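Local atomic coordinates of RNA-binding protein Smaug (Drosophila melanogaster, PDB entry 1OXJ), a protein that binds RNA, recognising it through its SAM domain, which is joined here to a helical PHAT domain. Residues T96-L101 / E153-H158. Sequence-based numbering, arbitrary orientation.
Sequences TPMKPL and EAFMNH
M98 and L101, reaching from the irregular segment T96-L101, take hold of the F155 ring at different points, while A154 fits against the backbone between them. The sulfur of M98 lies obliquely to the ring, with SD 3.9 Å from CZ of F155. Seen from the ring centroid, SD is 57° off the ring normal, a Met-aromatic contact. CG of M98 stands anti to its carbonyl carbon (chi1 -66°) and the chain runs extended as far as SD, which reaches the CZ end of the ring, then bends at chi3 beyond it. L101 comes in at about a right angle to F155: its CD2 methyl meets the ring edge near the ring plane, 4.1 Å from CE1 of F155. The CG of L101 sits 3.6 Å from the carbonyl O of A154. Its other methyl, CD1, points toward H158, the residue at the N-cap position of helix 159-170, but the closeness of that modelled approach is doubtful. CB of A154 is 3.4 Å from O of K99 and also packs against CB of M98 at 4.2 Å; the two backbones are nearest at P100 and A154, whose CA atoms are 4.2 Å apart. Shortening L101 to an alanine would probably leave the CE1 edge of F155 without its methyl neighbour and open a gap over the A154 carbonyl. The contact thus joins two loops of the all-helical PHAT region. L116 of helix 111-127 touches L101, F155 and H158, and I111 of that helix touches M98. T96 and P97 lean on W13 of helix 10-16 in the SAM domain, and K99 forms a salt bridge with E32 of helix 31-34.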
loop_
_atom_site.group_PDB
_atom_site.type_symbol
_atom_site.label_atom_id
_atom_site.label_comp_id
_atom_site.label_asym_id
_atom_site.label_seq_id
_atom_site.Cartn_x
_atom_site.Cartn_y
_atom_site.Cartn_z
ATOM N N THR A 96 -3.440 -0.675 -2.318
ATOM C CA THR A 96 -4.628 -0.576 -1.462
ATOM C C THR A 96 -5.186 0.841 -1.376
ATOM O O THR A 96 -4.454 1.817 -1.529
ATOM C CB THR A 96 -4.328 -1.051 -0.019
ATOM O OG1 THR A 96 -3.387 -0.160 0.595
ATOM C CG2 THR A 96 -3.754 -2.456 -0.032
ATOM N N PRO A 97 -6.500 0.969 -1.118
ATOM C CA PRO A 97 -7.160 2.271 -1.003
ATOM C C PRO A 97 -6.578 3.056 0.161
ATOM O O PRO A 97 -6.573 2.582 1.302
ATOM C CB PRO A 97 -8.627 1.906 -0.763
ATOM C CG PRO A 97 -8.765 0.560 -1.421
ATOM C CD PRO A 97 -7.479 -0.132 -1.043
ATOM N N MET A 98 -6.068 4.247 -0.134
ATOM C CA MET A 98 -5.481 5.104 0.880
ATOM C C MET A 98 -6.067 6.503 0.802
ATOM O O MET A 98 -6.198 7.078 -0.276
ATOM C CB MET A 98 -3.958 5.201 0.705
ATOM C CG MET A 98 -3.185 3.907 0.949
ATOM S SD MET A 98 -1.356 4.184 0.890
ATOM C CE MET A 98 -0.858 2.960 -0.327
ATOM N N LYS A 99 -6.419 7.045 1.957
ATOM C CA LYS A 99 -6.961 8.390 2.022
ATOM C C LYS A 99 -5.826 9.376 1.804
ATOM O O LYS A 99 -4.653 9.026 1.933
ATOM C CB LYS A 99 -7.581 8.643 3.393
ATOM C CG LYS A 99 -8.721 7.701 3.750
ATOM C CD LYS A 99 -9.406 8.126 5.039
ATOM C CE LYS A 99 -10.293 9.341 4.820
ATOM N NZ LYS A 99 -11.095 9.667 6.035
ATOM N N PRO A 100 -6.160 10.625 1.454
ATOM C CA PRO A 100 -5.133 11.650 1.234
ATOM C C PRO A 100 -4.260 11.834 2.481
ATOM O O PRO A 100 -4.693 11.552 3.603
ATOM C CB PRO A 100 -5.956 12.896 0.938
ATOM C CG PRO A 100 -7.160 12.336 0.209
ATOM C CD PRO A 100 -7.494 11.109 1.048
ATOM N N LEU A 101 -3.031 12.297 2.289
ATOM C CA LEU A 101 -2.140 12.541 3.421
ATOM C C LEU A 101 -2.762 13.606 4.319
ATOM O O LEU A 101 -2.598 13.579 5.544
ATOM C CB LEU A 101 -0.775 13.027 2.928
ATOM C CG LEU A 101 0.022 12.067 2.046
ATOM C CD1 LEU A 101 1.238 12.786 1.502
ATOM C CD2 LEU A 101 0.445 10.850 2.850
ATOM N N GLU A 153 -3.322 8.816 -6.199
ATOM C CA GLU A 153 -3.892 10.132 -5.936
ATOM C C GLU A 153 -3.651 10.645 -4.522
ATOM O O GLU A 153 -3.571 11.855 -4.307
ATOM C CB GLU A 153 -5.389 10.125 -6.251
ATOM C CG GLU A 153 -5.677 10.085 -7.749
ATOM C CD GLU A 153 -7.159 10.123 -8.070
ATOM O OE1 GLU A 153 -7.881 10.919 -7.431
ATOM O OE2 GLU A 153 -7.599 9.366 -8.965
ATOM N N ALA A 154 -3.528 9.734 -3.563
ATOM C CA ALA A 154 -3.284 10.123 -2.180
ATOM C C ALA A 154 -1.896 10.744 -2.018
ATOM O O ALA A 154 -1.636 11.441 -1.038
ATOM C CB ALA A 154 -3.421 8.910 -1.267
ATOM N N PHE A 155 -1.009 10.499 -2.981
ATOM C CA PHE A 155 0.348 11.043 -2.923
ATOM C C PHE A 155 0.526 12.176 -3.919
ATOM O O PHE A 155 1.645 12.573 -4.240
ATOM C CB PHE A 155 1.388 9.953 -3.211
ATOM C CG PHE A 155 1.364 8.815 -2.232
ATOM C CD1 PHE A 155 1.148 9.050 -0.875
ATOM C CD2 PHE A 155 1.570 7.507 -2.663
ATOM C CE1 PHE A 155 1.135 7.999 0.039
ATOM C CE2 PHE A 155 1.559 6.448 -1.759
ATOM C CZ PHE A 155 1.340 6.693 -0.403
ATOM N N MET A 156 -0.598 12.675 -4.409
ATOM C CA MET A 156 -0.636 13.761 -5.369
ATOM C C MET A 156 0.410 14.846 -5.099
ATOM O O MET A 156 1.170 15.219 -5.995
ATOM C CB MET A 156 -2.041 14.363 -5.350
ATOM C CG MET A 156 -2.284 15.505 -6.305
ATOM S SD MET A 156 -4.042 15.902 -6.278
ATOM C CE MET A 156 -4.665 14.557 -7.297
ATOM N N ASN A 157 0.461 15.337 -3.863
ATOM C CA ASN A 157 1.401 16.398 -3.506
ATOM C C ASN A 157 2.811 15.937 -3.157
ATOM O O ASN A 157 3.602 16.700 -2.598
ATOM C CB ASN A 157 0.832 17.227 -2.356
ATOM C CG ASN A 157 -0.508 17.833 -2.699
ATOM O OD1 ASN A 157 -0.669 18.448 -3.755
ATOM N ND2 ASN A 157 -1.481 17.665 -1.812
ATOM N N HIS A 158 3.124 14.693 -3.496
ATOM C CA HIS A 158 4.440 14.132 -3.231
ATOM C C HIS A 158 4.982 13.487 -4.495
ATOM O O HIS A 158 6.118 13.018 -4.527
ATOM C CB HIS A 158 4.354 13.094 -2.116
ATOM C CG HIS A 158 4.614 13.650 -0.754
ATOM N ND1 HIS A 158 5.886 13.836 -0.258
ATOM C CD2 HIS A 158 3.767 14.063 0.218
ATOM C CE1 HIS A 158 5.811 14.335 0.964
ATOM N NE2 HIS A 158 4.535 14.481 1.277
#